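Local coordinates for protein transcriptional regulator (Vibrio virus VP882, PDB 7DWM) that probably binds DNA to regulate transcription and holds the signal molecule 3,5-dimethylpyrazin-2-ol in a pocket of its PAS domain, at residues R45-M50 / F103-T108; L110-P113 / V117-T120; R53-E56 / D62-C65. All blocks are in the same frame, centred on the assembly; numbering follows the deposited sequence.

Interaction 1: residues R45-M50 / F103-T108; sequences RELVGM and FTFTKT. With A1U (3,5-dimethylpyrazin-2-ol), chain C.
The rings of Phe103 and Phe105 both meet Leu47, but in different ways. Over one face of Phe103 sits Leu47 CD2, 4.2 Å from the ring centroid and 11° off its normal, a CH-pi contact. The other methyl, CD1, lies over the same face, displaced toward the rim, 3.8 Å from Phe103 CE2. Toward Phe105, Leu47 CD2 arrives at the edge, near the ring plane, 3.8 Å from Phe105 CZ. One face of Phe105 is given to the ligand, whose methyl carbon CAG comes within 3.5 Å of Phe105 CZ, while its ring carbon CAC lies above the face, displaced toward the rim. This is the interior of a PAS fold, where helix 42-47 ends over the antiparallel sheet and the small molecule lies between. Leu47 extends CG away from its backbone N (chi1 178°), which carries both methyls out from the helix toward strand 99-110. Tyr96 of strand 88-96 also touches Leu47 and meets Phe103 edge-to-face. Farther along the strand, Lys107 bends at chi3 (74°) and sends NZ toward the ligand oxygen OAI, a weak hydrogen bond of 3.4 Å. Asp78 and Gln77 hold that same ammonium group by a salt bridge and a hydrogen bond.

Interaction 2: residues L110-P113 / V117-T120; sequences LIMP and VAGT
Leu110 meets the returning segment 117-120 through both of its backbone polar atoms, in an antiparallel sense. Its amide N donates to Gly119 O at 3.0 Å, and its carbonyl O accepts from Ala118 N, also at 3.0 Å. The two bonds differ in approach: Ala118 N comes almost head-on to the Leu110 carbonyl (C=O...N angle 161°), whereas Leu110 N stands 50° out of the plane of the Gly119 carbonyl. Leu110 thus faces two residues, and Ala118 takes near-helical backbone angles before Gly119 returns to an extended path.

The Ala118 methyl is the meeting point of the side chains. From one flank comes Leu110 CD2, 3.4 Å from Ala118 CB; from another, Met112 folds its chain over at chi2 and chi3, so that CE lies 3.5 Å from Ala118 CB with SD alongside. Closer to the backbone, Leu110 CB rests against Gly119 O at 3.6 Å. Ile30 of strand 28-32 also touches Leu110, and Asp10 and Tyr13 of helix 7-21 pack against Met112. Thr120 turns away from Leu110, and its OG1 is hydrogen-bonded to Asp78. At the outer part of the loop, Ile111 packs on Asn23 of the second subunit and Pro113 on His19 of that subunit.

Two residues set against one in this way resemble a beta bulge, here at the loop end of the hairpin that joins strands 99-110 and 119-126 of the PAS-domain sheet.

Interaction 3: residues R53-E56 / D62-C65; sequences RNVE and DMDC
Arg53 reaches across to Met63 and Asp64 and makes the closer part of this contact, while Val55 touches Met63 more loosely. The aliphatic part of the arginine passes obliquely by the end of the methionine, with Arg53 CD 3.5 Å from Met63 CE. Beyond it, the guanidinium turns an edge to Asp64, and its plane stands 88° from that of the carboxylate. The salt bridge runs from Arg53 NH1 to Asp64 OD2 at 2.9 Å, with Asp64 OD1 equally near that nitrogen; NH1 sits too close to the carboxylate carbon in the model, so the detail is doubtful. A first torsion of 80° sets Arg53 CG between the backbone N and the carbonyl carbon, and a bend at chi3 then directs the charged end toward Asp64.

The backbones themselves stay well apart, since even the nearest pair of CA atoms, those of Val55 and Asp62, is separated by 8.5 Å; side chains bridge the interval. Both segments belong to the long connection between helix 42-47 and helix 71-80 of the PAS fold, a region without regular secondary structure here. The same connection supplies Asp60 and Thr67 to the ligand pocket, but the side chain of Asp64 is about 13 Å from the bound 3,5-dimethylpyrazin-2-ol.

On the looser side, Val55 CG2 approaches Met63 CG no nearer than 4.5 Å. Met50, a buried residue, touches Val55 and Met63 on this side and also reaches Asp64. Outward, Met63 and Asp64 are exposed to solvent. Arg53 and Asp64 also touch a neighbouring molecule in the crystal, so the lattice may influence how their charged ends are arranged.

Along the chain, segment 45-50 comes first and opens interaction 1, which closes only with segment 103-108, 53 residues after the end of 45-50. Interaction 3 is nested inside that loop: segment 53-56 meets 62-65 within the connection leading to helix 71-80. The two contacts touch, as Met50 and Val48 of the first pack against residues of the third. Interaction 2 follows in series and meets interaction 1 where Thr108 O packs on Thr120 CB. Interactions 2 and 3 stay about 12 Å apart at their nearest atoms. Interaction 1 thus joins helix 42-47 to strand 99-110, interaction 3 two parts of the irregular connection, and interaction 2 the adjoining ends of strands 99-110 and 119-126.

Interaction 1: residues R45-M50 / F103-T108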
ATOM      1  N   ARG A  45      19.027  -8.953  -8.945  1.00109.21           N
ATOM      2  CA  ARG A  45      19.686  -9.656 -10.032  1.00109.36           C
ATOM      3  C   ARG A  45      19.150 -11.069 -10.194  1.00107.79           C
ATOM      4  O   ARG A  45      19.219 -11.618 -11.293  1.00118.28           O
ATOM      5  CB  ARG A  45      21.196  -9.727  -9.790  1.00 97.69           C
ATOM      6  CG  ARG A  45      21.973  -8.445 -10.040  1.00107.17           C
ATOM      7  CD  ARG A  45      23.471  -8.708  -9.911  1.00109.40           C
ATOM      8  NE  ARG A  45      23.740  -9.923  -9.143  1.00116.70           N
ATOM      9  CZ  ARG A  45      24.118  -9.940  -7.869  1.00114.88           C
ATOM     10  NH1 ARG A  45      24.280  -8.802  -7.206  1.00100.03           N
ATOM     11  NH2 ARG A  45      24.335 -11.097  -7.254  1.00104.61           N
ATOM     12  N   GLU A  46      18.543 -11.638  -9.158  1.00 97.55           N
ATOM     13  CA  GLU A  46      17.933 -12.953  -9.273  1.00 94.23           C
ATOM     14  C   GLU A  46      16.502 -12.907  -9.784  1.00 99.24           C
ATOM     15  O   GLU A  46      16.012 -13.918 -10.301  1.00101.90           O
ATOM     16  CB  GLU A  46      17.968 -13.666  -7.920  1.00 87.70           C
ATOM     17  CG  GLU A  46      17.736 -15.159  -8.005  1.00 85.00           C
ATOM     18  CD  GLU A  46      18.629 -15.934  -7.065  1.00113.78           C
ATOM     19  OE1 GLU A  46      19.502 -15.313  -6.422  1.00112.63           O
ATOM     20  OE2 GLU A  46      18.454 -17.166  -6.971  1.00111.90           O
ATOM     21  N   LEU A  47      15.826 -11.764  -9.678  1.00 99.90           N
ATOM     22  CA  LEU A  47      14.483 -11.665 -10.239  1.00107.54           C
ATOM     23  C   LEU A  47      14.546 -11.523 -11.755  1.00 91.97           C
ATOM     24  O   LEU A  47      13.697 -12.058 -12.477  1.00 99.93           O
ATOM     25  CB  LEU A  47      13.737 -10.495  -9.605  1.00 83.45           C
ATOM     26  CG  LEU A  47      12.326 -10.232 -10.121  1.00 76.54           C
ATOM     27  CD1 LEU A  47      11.368 -11.176  -9.424  1.00 63.88           C
ATOM     28  CD2 LEU A  47      11.906  -8.785  -9.903  1.00 68.91           C
ATOM     29  N   VAL A  48      15.557 -10.814 -12.251  1.00 95.95           N
ATOM     30  CA  VAL A  48      15.955 -10.907 -13.648  1.00107.23           C
ATOM     31  C   VAL A  48      16.819 -12.163 -13.713  1.00116.24           C
ATOM     32  O   VAL A  48      17.204 -12.705 -12.670  1.00116.63           O
ATOM     33  CB  VAL A  48      16.691  -9.625 -14.090  1.00112.42           C
ATOM     34  CG1 VAL A  48      17.211  -9.714 -15.525  1.00109.18           C
ATOM     35  CG2 VAL A  48      15.774  -8.416 -13.939  1.00100.35           C
ATOM     36  N   GLY A  49      17.121 -12.649 -14.914  1.00113.04           N
ATOM     37  CA  GLY A  49      17.868 -13.884 -15.097  1.00126.61           C
ATOM     38  C   GLY A  49      19.291 -13.880 -14.564  1.00125.18           C
ATOM     39  O   GLY A  49      20.018 -14.867 -14.716  1.00118.95           O
ATOM     40  N   MET A  50      19.699 -12.777 -13.929  1.00126.53           N
ATOM     41  CA  MET A  50      21.089 -12.562 -13.508  1.00106.05           C
ATOM     42  C   MET A  50      21.372 -13.246 -12.170  1.00106.35           C
ATOM     43  O   MET A  50      21.810 -12.644 -11.189  1.00113.68           O
ATOM     44  CB  MET A  50      21.371 -11.067 -13.451  1.00 99.02           C
ATOM     45  CG  MET A  50      20.846 -10.274 -14.652  1.00108.53           C
ATOM     46  SD  MET A  50      21.666 -10.597 -16.245  1.00126.34           S
ATOM     47  CE  MET A  50      20.977 -12.177 -16.707  1.00121.65           C
ATOM     48  N   PHE A 103       4.809  -7.308  -8.872  1.00 78.25           N
ATOM     49  CA  PHE A 103       5.673  -6.535  -8.002  1.00 66.65           C
ATOM     50  C   PHE A 103       5.210  -5.089  -7.935  1.00 70.45           C
ATOM     51  O   PHE A 103       4.560  -4.565  -8.843  1.00 64.80           O
ATOM     52  CB  PHE A 103       7.123  -6.588  -8.486  1.00 72.63           C
ATOM     53  CG  PHE A 103       7.954  -7.618  -7.787  1.00 73.56           C
ATOM     54  CD1 PHE A 103       9.006  -7.239  -6.970  1.00 74.79           C
ATOM     55  CD2 PHE A 103       7.684  -8.966  -7.944  1.00 76.14           C
ATOM     56  CE1 PHE A 103       9.774  -8.189  -6.321  1.00 75.12           C
ATOM     57  CE2 PHE A 103       8.447  -9.921  -7.298  1.00 85.95           C
ATOM     58  CZ  PHE A 103       9.495  -9.531  -6.487  1.00 78.54           C
ATOM     59  N   THR A 104       5.564  -4.453  -6.831  1.00 73.96           N
ATOM     60  CA  THR A 104       5.578  -3.006  -6.702  1.00 75.95           C
ATOM     61  C   THR A 104       7.033  -2.561  -6.720  1.00 83.57           C
ATOM     62  O   THR A 104       7.828  -3.009  -5.887  1.00 99.59           O
ATOM     63  CB  THR A 104       4.877  -2.593  -5.407  1.00 76.44           C
ATOM     64  OG1 THR A 104       3.460  -2.759  -5.554  1.00 85.60           O
ATOM     65  CG2 THR A 104       5.223  -1.169  -5.000  1.00 81.89           C
ATOM     66  N   PHE A 105       7.379  -1.689  -7.666  1.00 62.00           N
ATOM     67  CA  PHE A 105       8.697  -1.058  -7.713  1.00 80.37           C
ATOM     68  C   PHE A 105       8.549   0.419  -7.367  1.00 81.58           C
ATOM     69  O   PHE A 105       7.987   1.194  -8.148  1.00 79.17           O
ATOM     70  CB  PHE A 105       9.361  -1.257  -9.073  1.00 80.62           C
ATOM     71  CG  PHE A 105      10.057  -2.579  -9.211  1.00 72.05           C
ATOM     72  CD1 PHE A 105      11.377  -2.728  -8.815  1.00 84.23           C
ATOM     73  CD2 PHE A 105       9.384  -3.678  -9.718  1.00 74.21           C
ATOM     74  CE1 PHE A 105      12.016  -3.950  -8.931  1.00 80.56           C
ATOM     75  CE2 PHE A 105      10.017  -4.902  -9.834  1.00 77.16           C
ATOM     76  CZ  PHE A 105      11.335  -5.038  -9.440  1.00 82.82           C
ATOM     77  N   THR A 106       9.047   0.792  -6.189  1.00 77.68           N
ATOM     78  CA  THR A 106       9.025   2.168  -5.706  1.00 93.70           C
ATOM     79  C   THR A 106      10.318   2.876  -6.103  1.00 92.47           C
ATOM     80  O   THR A 106      11.409   2.465  -5.689  1.00 86.72           O
ATOM     81  CB  THR A 106       8.840   2.201  -4.188  1.00 93.11           C
ATOM     82  OG1 THR A 106      10.091   1.957  -3.538  1.00 95.83           O
ATOM     83  CG2 THR A 106       7.841   1.148  -3.764  1.00100.00           C
ATOM     84  N   LYS A 107      10.192   3.934  -6.905  1.00 96.42           N
ATOM     85  CA  LYS A 107      11.351   4.662  -7.407  1.00110.41           C
ATOM     86  C   LYS A 107      11.375   6.070  -6.830  1.00118.43           C
ATOM     87  O   LYS A 107      10.392   6.813  -6.941  1.00102.71           O
ATOM     88  CB  LYS A 107      11.343   4.684  -8.934  1.00107.42           C
ATOM     89  CG  LYS A 107      11.104   3.295  -9.506  1.00107.38           C
ATOM     90  CD  LYS A 107      10.728   3.283 -10.979  1.00 88.01           C
ATOM     91  CE  LYS A 107      11.926   3.583 -11.861  1.00 92.77           C
ATOM     92  NZ  LYS A 107      11.627   3.340 -13.299  1.00 84.76           N
ATOM     93  N   THR A 108      12.500   6.408  -6.201  1.00119.89           N
ATOM     94  CA  THR A 108      12.754   7.627  -5.452  1.00117.87           C
ATOM     95  C   THR A 108      13.983   8.347  -6.000  1.00121.63           C
ATOM     96  O   THR A 108      14.909   7.703  -6.492  1.00119.59           O
ATOM     97  CB  THR A 108      12.962   7.321  -3.963  1.00 98.81           C
ATOM     98  OG1 THR A 108      13.179   8.547  -3.256  1.00122.40           O
ATOM     99  CG2 THR A 108      14.145   6.372  -3.771  1.00104.07           C
TER
HETATM  100  CAB A1U C 301      11.037  -2.909 -13.197  1.00 90.98           C
HETATM  101  CAC A1U C 301      12.056  -3.847 -12.900  1.00 90.18           C
HETATM  102  CAE A1U C 301      13.555  -2.075 -12.574  1.00 78.76           C
HETATM  103  CAF A1U C 301      12.481  -1.216 -12.886  1.00 91.86           C
HETATM  104  CAG A1U C 301      11.743  -5.318 -12.929  1.00 73.64           C
HETATM  105  CAH A1U C 301      14.926  -1.575 -12.231  1.00 87.10           C
HETATM  106  NAA A1U C 301      11.233  -1.564 -13.200  1.00 87.64           N
HETATM  107  NAD A1U C 301      13.308  -3.399 -12.590  1.00 81.19           N
HETATM  108  OAI A1U C 301      12.786   0.159 -12.857  1.00 82.36           O

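Interaction 2: residues L110-P113 / V117-T120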
ATOM      1  N   LEU A 110      17.569   9.961  -6.066  1.00109.99           N
ATOM      2  CA  LEU A 110      18.815   9.723  -5.337  1.00121.35           C
ATOM      3  C   LEU A 110      19.517  11.036  -5.010  1.00140.96           C
ATOM      4  O   LEU A 110      20.070  11.710  -5.892  1.00137.04           O
ATOM      5  CB  LEU A 110      19.722   8.769  -6.104  1.00109.12           C
ATOM      6  CG  LEU A 110      20.948   8.327  -5.296  1.00113.74           C
ATOM      7  CD1 LEU A 110      21.288   6.856  -5.496  1.00101.71           C
ATOM      8  CD2 LEU A 110      22.143   9.157  -5.646  1.00118.11           C
ATOM      9  N   ILE A 111      19.425  11.438  -3.753  1.00143.25           N
ATOM     10  CA  ILE A 111      20.199  12.559  -3.230  1.00131.99           C
ATOM     11  C   ILE A 111      21.265  12.027  -2.291  1.00135.61           C
ATOM     12  O   ILE A 111      21.120  10.971  -1.667  1.00136.03           O
ATOM     13  CB  ILE A 111      19.247  13.572  -2.560  1.00122.91           C
ATOM     14  CG1 ILE A 111      18.006  13.808  -3.423  1.00111.29           C
ATOM     15  CG2 ILE A 111      19.947  14.885  -2.250  1.00127.08           C
ATOM     16  CD1 ILE A 111      16.813  12.980  -3.024  1.00109.86           C
ATOM     17  N   MET A 112      22.378  12.746  -2.257  1.00134.87           N
ATOM     18  CA  MET A 112      23.574  12.360  -1.529  1.00139.84           C
ATOM     19  C   MET A 112      24.172  13.583  -0.857  1.00137.05           C
ATOM     20  O   MET A 112      23.677  14.695  -1.071  1.00136.24           O
ATOM     21  CB  MET A 112      24.619  11.765  -2.481  1.00133.01           C
ATOM     22  CG  MET A 112      24.153  10.811  -3.551  1.00119.56           C
ATOM     23  SD  MET A 112      25.074  11.094  -5.080  1.00124.28           S
ATOM     24  CE  MET A 112      24.592  12.785  -5.446  1.00119.70           C
ATOM     25  N   PRO A 113      25.258  13.446  -0.065  1.00127.39           N
ATOM     26  CA  PRO A 113      25.811  14.629   0.602  1.00127.63           C
ATOM     27  C   PRO A 113      26.316  15.660  -0.402  1.00139.12           C
ATOM     28  O   PRO A 113      26.747  16.752  -0.018  1.00141.50           O
ATOM     29  CB  PRO A 113      26.955  14.054   1.451  1.00137.75           C
ATOM     30  CG  PRO A 113      27.212  12.700   0.904  1.00130.30           C
ATOM     31  CD  PRO A 113      25.855  12.223   0.494  1.00124.31           C
ATOM     32  N   VAL A 117      20.897  15.567  -7.892  1.00143.44           N
ATOM     33  CA  VAL A 117      20.101  14.449  -8.396  1.00136.11           C
ATOM     34  C   VAL A 117      21.060  13.511  -9.143  1.00132.69           C
ATOM     35  O   VAL A 117      21.421  13.758 -10.293  1.00134.84           O
ATOM     36  CB  VAL A 117      18.946  14.936  -9.279  1.00132.39           C
ATOM     37  CG1 VAL A 117      17.978  15.742  -8.449  1.00132.23           C
ATOM     38  CG2 VAL A 117      19.429  15.816 -10.439  1.00135.64           C
ATOM     39  N   ALA A 118      21.521  12.454  -8.468  1.00123.18           N
ATOM     40  CA  ALA A 118      22.486  11.599  -9.161  1.00111.16           C
ATOM     41  C   ALA A 118      21.820  10.523  -9.997  1.00125.31           C
ATOM     42  O   ALA A 118      22.398  10.078 -10.994  1.00130.74           O
ATOM     43  CB  ALA A 118      23.445  10.948  -8.173  1.00 96.98           C
ATOM     44  N   GLY A 119      20.617  10.114  -9.616  1.00137.31           N
ATOM     45  CA  GLY A 119      19.888   9.080 -10.315  1.00123.15           C
ATOM     46  C   GLY A 119      18.638   8.712  -9.550  1.00119.63           C
ATOM     47  O   GLY A 119      17.925   9.594  -9.068  1.00114.39           O
ATOM     48  N   THR A 120      18.374   7.419  -9.395  1.00113.17           N
ATOM     49  CA  THR A 120      17.194   6.954  -8.682  1.00107.77           C
ATOM     50  C   THR A 120      17.527   5.703  -7.888  1.00106.54           C
ATOM     51  O   THR A 120      18.446   4.953  -8.232  1.00101.91           O
ATOM     52  CB  THR A 120      16.022   6.639  -9.629  1.00102.65           C
ATOM     53  OG1 THR A 120      16.356   5.520 -10.460  1.00103.28           O
ATOM     54  CG2 THR A 120      15.683   7.831 -10.513  1.00 99.69           C
TER

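Interaction 3: residues R53-E56 / D62-C65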
ATOM      1  N   ARG A  53      25.445 -14.267 -12.709  1.00113.20           N
ATOM      2  CA  ARG A  53      26.198 -13.296 -13.541  1.00107.34           C
ATOM      3  C   ARG A  53      25.945 -11.953 -12.873  1.00106.88           C
ATOM      4  O   ARG A  53      24.794 -11.580 -12.741  1.00124.14           O
ATOM      5  CB  ARG A  53      25.882 -13.416 -15.034  1.00110.21           C
ATOM      6  CG  ARG A  53      24.594 -12.754 -15.489  1.00119.99           C
ATOM      7  CD  ARG A  53      24.392 -12.868 -16.991  1.00113.19           C
ATOM      8  NE  ARG A  53      24.466 -14.252 -17.430  1.00126.67           N
ATOM      9  CZ  ARG A  53      23.549 -14.873 -18.157  1.00123.56           C
ATOM     10  NH1 ARG A  53      22.463 -14.237 -18.556  1.00116.38           N
ATOM     11  NH2 ARG A  53      23.725 -16.136 -18.489  1.00120.11           N
ATOM     12  N   ASN A  54      27.004 -11.240 -12.527  1.00117.81           N
ATOM     13  CA  ASN A  54      26.887 -10.035 -11.671  1.00126.04           C
ATOM     14  C   ASN A  54      26.678  -8.764 -12.477  1.00125.98           C
ATOM     15  O   ASN A  54      26.738  -7.731 -11.830  1.00133.96           O
ATOM     16  CB  ASN A  54      28.209  -9.741 -10.961  1.00123.53           C
ATOM     17  CG  ASN A  54      28.479 -10.607  -9.752  1.00128.34           C
ATOM     18  OD1 ASN A  54      28.369 -11.825  -9.817  1.00139.15           O
ATOM     19  ND2 ASN A  54      28.858  -9.984  -8.651  1.00129.50           N
ATOM     20  N   VAL A  55      26.294  -8.848 -13.750  1.00109.70           N
ATOM     21  CA  VAL A  55      26.309  -7.672 -14.674  1.00119.57           C
ATOM     22  C   VAL A  55      25.677  -6.403 -14.081  1.00114.48           C
ATOM     23  O   VAL A  55      24.578  -6.456 -13.537  1.00109.94           O
ATOM     24  CB  VAL A  55      25.677  -8.036 -16.030  1.00115.06           C
ATOM     25  CG1 VAL A  55      26.663  -7.873 -17.172  1.00122.95           C
ATOM     26  CG2 VAL A  55      25.112  -9.442 -16.028  1.00104.52           C
ATOM     27  N   GLU A  56      26.431  -5.306 -14.210  1.00127.25           N
ATOM     28  CA  GLU A  56      26.143  -3.932 -13.719  1.00123.67           C
ATOM     29  C   GLU A  56      26.699  -2.923 -14.721  1.00119.84           C
ATOM     30  O   GLU A  56      27.655  -3.262 -15.422  1.00101.91           O
ATOM     31  CB  GLU A  56      26.879  -3.591 -12.423  1.00121.88           C
ATOM     32  CG  GLU A  56      27.747  -4.689 -11.839  1.00126.73           C
ATOM     33  CD  GLU A  56      28.708  -5.393 -12.775  1.00130.38           C
ATOM     34  OE1 GLU A  56      29.446  -6.269 -12.301  1.00138.11           O
ATOM     35  OE2 GLU A  56      28.625  -5.130 -13.985  1.00115.72           O
ATOM     36  N   ASP A  62      18.236  -5.881 -19.885  1.00111.74           N
ATOM     37  CA  ASP A  62      19.206  -6.763 -19.258  1.00109.23           C
ATOM     38  C   ASP A  62      19.286  -8.074 -20.029  1.00113.77           C
ATOM     39  O   ASP A  62      18.752  -8.207 -21.134  1.00124.60           O
ATOM     40  CB  ASP A  62      18.827  -7.010 -17.800  1.00120.64           C
ATOM     41  CG  ASP A  62      19.299  -5.903 -16.869  1.00114.83           C
ATOM     42  OD1 ASP A  62      20.335  -6.114 -16.210  1.00115.11           O
ATOM     43  OD2 ASP A  62      18.644  -4.837 -16.794  1.00107.29           O
ATOM     44  N   MET A  63      19.970  -9.046 -19.426  1.00127.51           N
ATOM     45  CA  MET A  63      20.142 -10.387 -19.964  1.00148.02           C
ATOM     46  C   MET A  63      19.029 -11.255 -19.371  1.00138.66           C
ATOM     47  O   MET A  63      18.594 -11.019 -18.239  1.00124.42           O
ATOM     48  CB  MET A  63      21.505 -10.970 -19.571  1.00151.47           C
ATOM     49  CG  MET A  63      22.774 -10.138 -19.769  1.00156.66           C
ATOM     50  SD  MET A  63      23.868 -10.546 -21.136  1.00156.33           S
ATOM     51  CE  MET A  63      25.100 -11.406 -20.146  1.00131.32           C
ATOM     52  N   ASP A  64      18.520 -12.196 -20.164  1.00134.97           N
ATOM     53  CA  ASP A  64      17.814 -13.372 -19.640  1.00131.37           C
ATOM     54  C   ASP A  64      16.509 -13.068 -18.879  1.00131.27           C
ATOM     55  O   ASP A  64      16.153 -13.780 -17.930  1.00126.16           O
ATOM     56  CB  ASP A  64      18.765 -14.151 -18.729  1.00133.05           C
ATOM     57  CG  ASP A  64      19.852 -14.911 -19.508  1.00136.59           C
ATOM     58  OD1 ASP A  64      20.302 -14.411 -20.547  1.00129.99           O
ATOM     59  OD2 ASP A  64      20.269 -16.004 -19.064  1.00132.35           O
ATOM     60  N   CYS A  65      15.728 -12.095 -19.366  1.00117.84           N
ATOM     61  CA  CYS A  65      14.397 -11.951 -18.777  1.00102.17           C
ATOM     62  C   CYS A  65      13.561 -10.992 -19.598  1.00 98.33           C
ATOM     63  O   CYS A  65      14.086 -10.076 -20.231  1.00 95.48           O
ATOM     64  CB  CYS A  65      14.440 -11.473 -17.316  1.00112.51           C
ATOM     65  SG  CYS A  65      12.808 -11.522 -16.549  1.00 97.94           S
TER